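Local coordinates for protein 2-dehydropantoate 2-reductase, putative (Enterococcus faecalis, PDB 2EW2) that probably catalyses the NADPH-dependent reduction of 2-dehydropantoate (ketopantoate) to (R)-pantoate, the second step of the route from 3-methyl-2-oxobutanoate towards pantothenate, at residues P36-I39 / E40-K44; A89-K92 / A93-P96; H248-Q251 / T252-P255. All blocks are in the same frame, centred on the assembly; numbering follows the deposited sequence.

Contact 1 of 3, residues P36-I39 / E40-K44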
loop_
_atom_site.group_PDB
_atom_site.type_symbol
_atom_site.label_atom_id
_atom_site.label_comp_id
_atom_site.label_asym_id
_atom_site.label_seq_id
_atom_site.Cartn_x
_atom_site.Cartn_y
_atom_site.Cartn_z
ATOM N N PRO B 36 -14.251 -17.612 33.094
ATOM C CA PRO B 36 -15.039 -18.363 34.072
ATOM C C PRO B 36 -14.291 -18.748 35.351
ATOM O O PRO B 36 -14.822 -18.540 36.445
ATOM C CB PRO B 36 -15.503 -19.589 33.273
ATOM C CG PRO B 36 -15.563 -19.074 31.845
ATOM C CD PRO B 36 -14.314 -18.237 31.757
ATOM N N ALA B 37 -13.061 -19.255 35.221
ATOM C CA ALA B 37 -12.247 -19.661 36.385
ATOM C C ALA B 37 -11.989 -18.509 37.362
ATOM O O ALA B 37 -11.967 -18.699 38.595
ATOM C CB ALA B 37 -10.927 -20.257 35.912
ATOM N N HIS B 38 -11.798 -17.323 36.793
ATOM C CA HIS B 38 -11.551 -16.078 37.526
ATOM C C HIS B 38 -12.812 -15.688 38.306
ATOM O O HIS B 38 -12.749 -15.349 39.485
ATOM C CB HIS B 38 -11.159 -15.004 36.501
ATOM C CG HIS B 38 -10.540 -13.765 37.077
ATOM N ND1 HIS B 38 -9.471 -13.788 37.950
ATOM C CD2 HIS B 38 -10.809 -12.454 36.849
ATOM C CE1 HIS B 38 -9.134 -12.546 38.260
ATOM N NE2 HIS B 38 -9.923 -11.718 37.597
ATOM N N ILE B 39 -13.964 -15.770 37.647
ATOM C CA ILE B 39 -15.248 -15.494 38.296
ATOM C C ILE B 39 -15.495 -16.464 39.464
ATOM O O ILE B 39 -15.896 -16.047 40.547
ATOM C CB ILE B 39 -16.419 -15.561 37.278
ATOM C CG1 ILE B 39 -16.262 -14.470 36.215
ATOM C CG2 ILE B 39 -17.775 -15.463 37.991
ATOM C CD1 ILE B 39 -17.249 -14.596 35.065
ATOM N N GLU B 40 -15.228 -17.749 39.231
ATOM C CA GLU B 40 -15.436 -18.805 40.234
ATOM C C GLU B 40 -14.547 -18.633 41.461
ATOM O O GLU B 40 -15.026 -18.770 42.589
ATOM C CB GLU B 40 -15.241 -20.202 39.620
ATOM C CG GLU B 40 -16.247 -20.530 38.509
ATOM C CD GLU B 40 -15.884 -21.768 37.669
ATOM O OE1 GLU B 40 -14.989 -22.549 38.086
ATOM O OE2 GLU B 40 -16.513 -21.972 36.590
ATOM N N ALA B 41 -13.262 -18.340 41.240
ATOM C CA ALA B 41 -12.300 -18.142 42.322
ATOM C C ALA B 41 -12.675 -16.925 43.164
ATOM O O ALA B 41 -12.684 -16.985 44.398
ATOM C CB ALA B 41 -10.877 -17.986 41.759
ATOM N N ILE B 42 -13.008 -15.825 42.490
ATOM C CA ILE B 42 -13.384 -14.593 43.194
ATOM C C ILE B 42 -14.678 -14.772 44.022
ATOM O O ILE B 42 -14.754 -14.295 45.144
ATOM C CB ILE B 42 -13.447 -13.359 42.231
ATOM C CG1 ILE B 42 -12.034 -13.025 41.744
ATOM C CG2 ILE B 42 -14.076 -12.160 42.925
ATOM C CD1 ILE B 42 -11.974 -12.048 40.594
ATOM N N ARG B 43 -15.662 -15.481 43.476
ATOM C CA ARG B 43 -16.911 -15.776 44.194
ATOM C C ARG B 43 -16.724 -16.676 45.414
ATOM O O ARG B 43 -17.411 -16.496 46.423
ATOM C CB ARG B 43 -17.958 -16.379 43.251
ATOM C CG ARG B 43 -18.641 -15.317 42.420
ATOM C CD ARG B 43 -19.668 -15.882 41.485
ATOM N NE ARG B 43 -20.233 -14.819 40.669
ATOM C CZ ARG B 43 -20.917 -15.020 39.550
ATOM N NH1 ARG B 43 -21.132 -16.256 39.113
ATOM N NH2 ARG B 43 -21.382 -13.983 38.861
ATOM N N LYS B 44 -15.818 -17.646 45.308
ATOM C CA LYS B 44 -15.484 -18.522 46.425
ATOM C C LYS B 44 -14.717 -17.759 47.497
ATOM O O LYS B 44 -15.181 -17.626 48.628
ATOM C CB LYS B 44 -14.632 -19.709 45.961
ATOM C CG LYS B 44 -15.354 -20.791 45.166
ATOM C CD LYS B 44 -14.331 -21.781 44.602
ATOM C CE LYS B 44 -14.732 -22.345 43.241
ATOM N NZ LYS B 44 -13.528 -22.801 42.467
#

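Contact 2 of 3, residues A89-K92 / A93-P96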
loop_
_atom_site.group_PDB
_atom_site.type_symbol
_atom_site.label_atom_id
_atom_site.label_comp_id
_atom_site.label_asym_id
_atom_site.label_seq_id
_atom_site.Cartn_x
_atom_site.Cartn_y
_atom_site.Cartn_z
ATOM N N ALA B 89 -18.461 -5.896 22.278
ATOM C CA ALA B 89 -19.337 -6.909 22.862
ATOM C C ALA B 89 -19.470 -6.743 24.376
ATOM O O ALA B 89 -20.541 -6.957 24.928
ATOM C CB ALA B 89 -18.834 -8.304 22.522
HETATM N N MSE B 90 -18.384 -6.343 25.037
HETATM C CA MSE B 90 -18.409 -6.035 26.461
HETATM C C MSE B 90 -19.348 -4.863 26.783
HETATM O O MSE B 90 -20.146 -4.939 27.721
HETATM C CB MSE B 90 -16.990 -5.734 26.975
HETATM C CG MSE B 90 -16.944 -5.051 28.340
HETATM SE SE MSE B 90 -17.486 -6.242 29.823
HETATM C CE MSE B 90 -15.871 -7.459 29.919
ATOM N N PHE B 91 -19.271 -3.786 26.012
ATOM C CA PHE B 91 -20.113 -2.638 26.324
ATOM C C PHE B 91 -21.583 -2.837 25.966
ATOM O O PHE B 91 -22.465 -2.382 26.693
ATOM C CB PHE B 91 -19.499 -1.313 25.866
ATOM C CG PHE B 91 -18.543 -0.742 26.890
ATOM C CD1 PHE B 91 -17.281 -1.305 27.073
ATOM C CD2 PHE B 91 -18.942 0.296 27.734
ATOM C CE1 PHE B 91 -16.406 -0.810 28.057
ATOM C CE2 PHE B 91 -18.086 0.791 28.709
ATOM C CZ PHE B 91 -16.819 0.236 28.873
ATOM N N LYS B 92 -21.838 -3.577 24.890
ATOM C CA LYS B 92 -23.198 -3.963 24.569
ATOM C C LYS B 92 -23.813 -4.747 25.731
ATOM O O LYS B 92 -24.949 -4.491 26.114
ATOM C CB LYS B 92 -23.269 -4.785 23.287
ATOM C CG LYS B 92 -24.712 -4.904 22.775
ATOM C CD LYS B 92 -24.815 -5.690 21.502
ATOM C CE LYS B 92 -26.286 -5.733 21.061
ATOM N NZ LYS B 92 -26.526 -6.864 20.105
ATOM N N ALA B 93 -23.056 -5.686 26.295
ATOM C CA ALA B 93 -23.533 -6.511 27.407
ATOM C C ALA B 93 -23.778 -5.751 28.712
ATOM O O ALA B 93 -24.673 -6.116 29.488
ATOM C CB ALA B 93 -22.559 -7.670 27.651
ATOM N N ILE B 94 -22.976 -4.716 28.982
ATOM C CA ILE B 94 -23.108 -4.006 30.261
ATOM C C ILE B 94 -23.982 -2.759 30.206
ATOM O O ILE B 94 -24.185 -2.114 31.221
ATOM C CB ILE B 94 -21.741 -3.737 30.941
ATOM C CG1 ILE B 94 -20.911 -2.730 30.143
ATOM C CG2 ILE B 94 -20.983 -5.047 31.097
ATOM C CD1 ILE B 94 -19.546 -2.409 30.855
ATOM N N GLN B 95 -24.535 -2.459 29.028
ATOM C CA GLN B 95 -25.572 -1.429 28.878
ATOM C C GLN B 95 -26.603 -1.317 30.008
ATOM O O GLN B 95 -26.914 -0.201 30.407
ATOM C CB GLN B 95 -26.327 -1.594 27.562
ATOM C CG GLN B 95 -25.616 -0.959 26.404
ATOM C CD GLN B 95 -26.471 -0.948 25.163
ATOM O OE1 GLN B 95 -26.899 0.111 24.719
ATOM N NE2 GLN B 95 -26.723 -2.128 24.599
ATOM N N PRO B 96 -27.149 -2.450 30.512
ATOM C CA PRO B 96 -28.095 -2.293 31.638
ATOM C C PRO B 96 -27.546 -1.514 32.849
ATOM O O PRO B 96 -28.328 -1.015 33.666
ATOM C CB PRO B 96 -28.429 -3.745 32.032
ATOM C CG PRO B 96 -28.176 -4.537 30.789
ATOM C CD PRO B 96 -27.007 -3.862 30.117
#

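Contact 3 of 3, residues H248-Q251 / T252-P255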
loop_
_atom_site.group_PDB
_atom_site.type_symbol
_atom_site.label_atom_id
_atom_site.label_comp_id
_atom_site.label_asym_id
_atom_site.label_seq_id
_atom_site.Cartn_x
_atom_site.Cartn_y
_atom_site.Cartn_z
ATOM N N HIS B 248 11.246 12.058 15.703
ATOM C CA HIS B 248 11.229 10.900 16.577
ATOM C C HIS B 248 11.437 9.597 15.794
ATOM O O HIS B 248 12.218 8.718 16.197
ATOM C CB HIS B 248 9.898 10.840 17.328
ATOM C CG HIS B 248 9.751 9.621 18.175
ATOM N ND1 HIS B 248 10.128 9.591 19.502
ATOM C CD2 HIS B 248 9.306 8.376 17.878
ATOM C CE1 HIS B 248 9.906 8.382 19.989
ATOM N NE2 HIS B 248 9.404 7.627 19.025
ATOM N N ILE B 249 10.721 9.462 14.679
ATOM C CA ILE B 249 10.832 8.262 13.857
ATOM C C ILE B 249 12.258 8.112 13.297
ATOM O O ILE B 249 12.851 7.036 13.346
ATOM C CB ILE B 249 9.704 8.209 12.758
ATOM C CG1 ILE B 249 8.350 7.903 13.437
ATOM C CG2 ILE B 249 10.016 7.129 11.713
ATOM C CD1 ILE B 249 7.076 8.337 12.675
ATOM N N VAL B 250 12.838 9.195 12.812
ATOM C CA VAL B 250 14.208 9.121 12.327
ATOM C C VAL B 250 15.179 8.622 13.427
ATOM O O VAL B 250 16.041 7.786 13.155
ATOM C CB VAL B 250 14.630 10.448 11.666
ATOM C CG1 VAL B 250 16.131 10.456 11.311
ATOM C CG2 VAL B 250 13.782 10.669 10.409
ATOM N N GLN B 251 15.006 9.112 14.652
ATOM C CA GLN B 251 15.847 8.707 15.786
ATOM C C GLN B 251 15.777 7.201 16.108
ATOM O O GLN B 251 16.724 6.641 16.660
ATOM C CB GLN B 251 15.532 9.562 17.025
ATOM C CG GLN B 251 15.961 11.026 16.896
ATOM C CD GLN B 251 15.425 11.928 18.006
ATOM O OE1 GLN B 251 14.495 11.569 18.739
ATOM N NE2 GLN B 251 16.006 13.118 18.121
ATOM N N THR B 252 14.673 6.546 15.750
ATOM C CA THR B 252 14.536 5.099 15.915
ATOM C C THR B 252 15.414 4.322 14.935
ATOM O O THR B 252 15.741 3.171 15.198
ATOM C CB THR B 252 13.050 4.602 15.831
ATOM O OG1 THR B 252 12.585 4.631 14.474
ATOM C CG2 THR B 252 12.131 5.466 16.698
ATOM N N TYR B 253 15.814 4.954 13.827
ATOM C CA TYR B 253 16.676 4.314 12.814
ATOM C C TYR B 253 18.094 4.051 13.340
ATOM O O TYR B 253 18.809 3.200 12.807
ATOM C CB TYR B 253 16.808 5.169 11.540
ATOM C CG TYR B 253 15.528 5.554 10.782
ATOM C CD1 TYR B 253 15.533 6.641 9.898
ATOM C CD2 TYR B 253 14.341 4.843 10.940
ATOM C CE1 TYR B 253 14.397 7.009 9.190
ATOM C CE2 TYR B 253 13.184 5.202 10.234
ATOM C CZ TYR B 253 13.220 6.282 9.359
ATOM O OH TYR B 253 12.082 6.631 8.661
ATOM N N ASP B 254 18.517 4.810 14.347
ATOM C CA ASP B 254 19.873 4.667 14.901
ATOM C C ASP B 254 20.164 3.237 15.350
ATOM O O ASP B 254 19.479 2.720 16.231
ATOM C CB ASP B 254 20.073 5.634 16.069
ATOM C CG ASP B 254 21.542 5.759 16.498
ATOM O OD1 ASP B 254 22.378 4.884 16.187
ATOM O OD2 ASP B 254 21.854 6.749 17.174
ATOM N N PRO B 255 21.172 2.583 14.735
ATOM C CA PRO B 255 21.479 1.232 15.202
ATOM C C PRO B 255 22.007 1.199 16.655
ATOM O O PRO B 255 21.906 0.153 17.300
ATOM C CB PRO B 255 22.519 0.719 14.196
ATOM C CG PRO B 255 23.080 1.925 13.551
ATOM C CD PRO B 255 22.034 2.998 13.611
#

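Contact 1 of 3, residues P36-I39 / E40-K44
I42 lays its terminal methyl on the imidazole of H38, one turn earlier in the same helix, and this is the close-packed side of the contact. CD1 of I42 stands 3.7 Å from the centroid of the H38 ring, 14° off the ring normal, a CH-pi contact over one face, with NE2 of H38 its nearest ring atom. CG of H38 runs anti to the backbone N (chi1 -165°), which swings the ring to where the I42 methyl can cover it. Bonds at both nitrogens fix the rotation of the ring: NE2 pairs with the carbonyl of A11 and ND1 with the amide of G141. W35 meets the ring as well, the two planes about 20° apart. P36, E40 and R43 form the exposed side. Here a second i to i+4 pair, I39 and R43, lies side by side. The CG2 branch of I39 sits over the centre of one guanidinium face, 3.5 Å from CZ of R43, so an apolar methyl backs the charged plane while NH2 of R43 reaches the carbonyl of I62 and makes a salt bridge with E67. CG of E40 lies 3.2 Å from O of P36, and the chain beyond it is extended. Regular helix bonds run beneath all of this, from E40 N to P36 O at 2.9 Å through to R43 N and I39 O at 3.0 Å. Helix 36-45 follows strand 28-32 of the Rossmann-type nucleotide-binding domain. I39, I42 and R43 face strand 62-63 at the margin of the large sheet, whereas A37 and A41 rest on P140 in the loop between strands 136-139 and 142-145.

Contact 2 of 3, residues A89-K92 / A93-P96
Between A89 and Q95 the alpha-helical bonding weakens along the backbone: A93 N donates to A89 O with an N-H...O angle of 155°, I94 N reaches M90 O at a more bent angle, and the bonds to F91 O from I94 N and Q95 N are weak. The polypeptide then continues as a 3-10 turn at Q95 and P96. I94 is the side chain that ties this region together, working with two branches. Its CD1 stands over the centre of one face of the F91 ring, 4.1 Å from the centroid and 10° off the normal, a CH-pi contact. Its CG2 meets the selenium of M90, a selenomethionine, with SE 3.9 Å from CG2. CG1 of I94 lies between the backbone N and the carbonyl carbon (chi1 68°), a position that also brings it to 3.4 Å from O of M90. On the other side of this pairing, the bend at chi2 turns SE of M90 towards I94. On the more open side, where K92 is exposed, Q95 folds back on the last turn: its NE2 makes a weak but fairly straight bond to the carbonyl O of K92, at 3.3 Å, and passes 3.9 Å from CG of the same lysine. M90, F91 and I94 thus form the buried face of helix 84-94, the helical arm of the beta-alpha-beta unit between strands 77-80 and 103-106. F91 and I94 lie on I78, all three touch A9 of strand 5-9, M90 and I94 extend to I32 of strand 28-32, and F91 and Q95 meet Y120.

Contact 3 of 3, residues H248-Q251 / T252-P255
T252 and Y253, at and just after the last residue of helix 242-252, fold back on I249 and V250 in an all-helical part of the C-terminal ketopantoate reductase domain, whose fold is akin to the C-terminal domain of 6-phosphogluconate dehydrogenase. T252 is the more deeply buried of the two. Its hydroxyl turns back onto the preceding turn, while its CG2 methyl lies 3.3 Å from O of H248 and 4.2 Å from NE2 of the H248 ring; the T252 side chain also touches L198 and I258. The T252 amide is shared weakly between two carbonyls, 3.3 Å from N to H248 O and 3.1 Å from N to I249 O, a bifurcated arrangement. Y253 spreads its ring across the same turn. CG of Y253 stands anti to its carbonyl carbon (chi1 -58°), which carries the ring back over residues 249 and 250: CA of V250 lies 3.9 Å from the ring centroid, 20° off the normal, a CH-pi contact, and the I249 carbonyl oxygen also sits over that face, both offset toward the rim. Around that ring CG2 of V250 touches CE1 of Y253 at 3.9 Å, and CG2 of I249 meets the far end, near CE2 and OH. The Y253 amide bonds V250 O at 2.9 Å, approaching from above the carbonyl plane, and D254 N reaches Q251 O weakly as the chain leaves for the loop; OD1 of D254 bonds the amide of N256. I249 and Y253 both rest on V222 of helix 218-235, and H248 on R190 and V194 of helix 184-195. The I249 oxygen, besides the weak amide bond, is gripped by the T252 hydroxyl: OG1 donates to I249 O at 2.7 Å, in the carbonyl plane and on a lone pair.

How the contacts relate
From the N terminus the chain meets contact 1 on helix 36-45, then contact 2 towards the end of helix 84-94, and finally contact 3 where helix 242-252 gives way to a loop. Each spans neighbouring turns of backbone, so none closes a long loop; they follow in series, without nesting or crossing. Contacts 1 and 2 share the N-terminal Rossmann-type domain, their centres about 20 Å apart, and cover different parts of the large sheet: contact 1 its 62-63 margin, contact 2 strands 77-80, 5-9 and 28-32. Contact 3 lies on the opposite side of the chain's centre from the other two, its centre about 42 Å from that of contact 2, among C-terminal helices 184-195, 198-205 and 218-235.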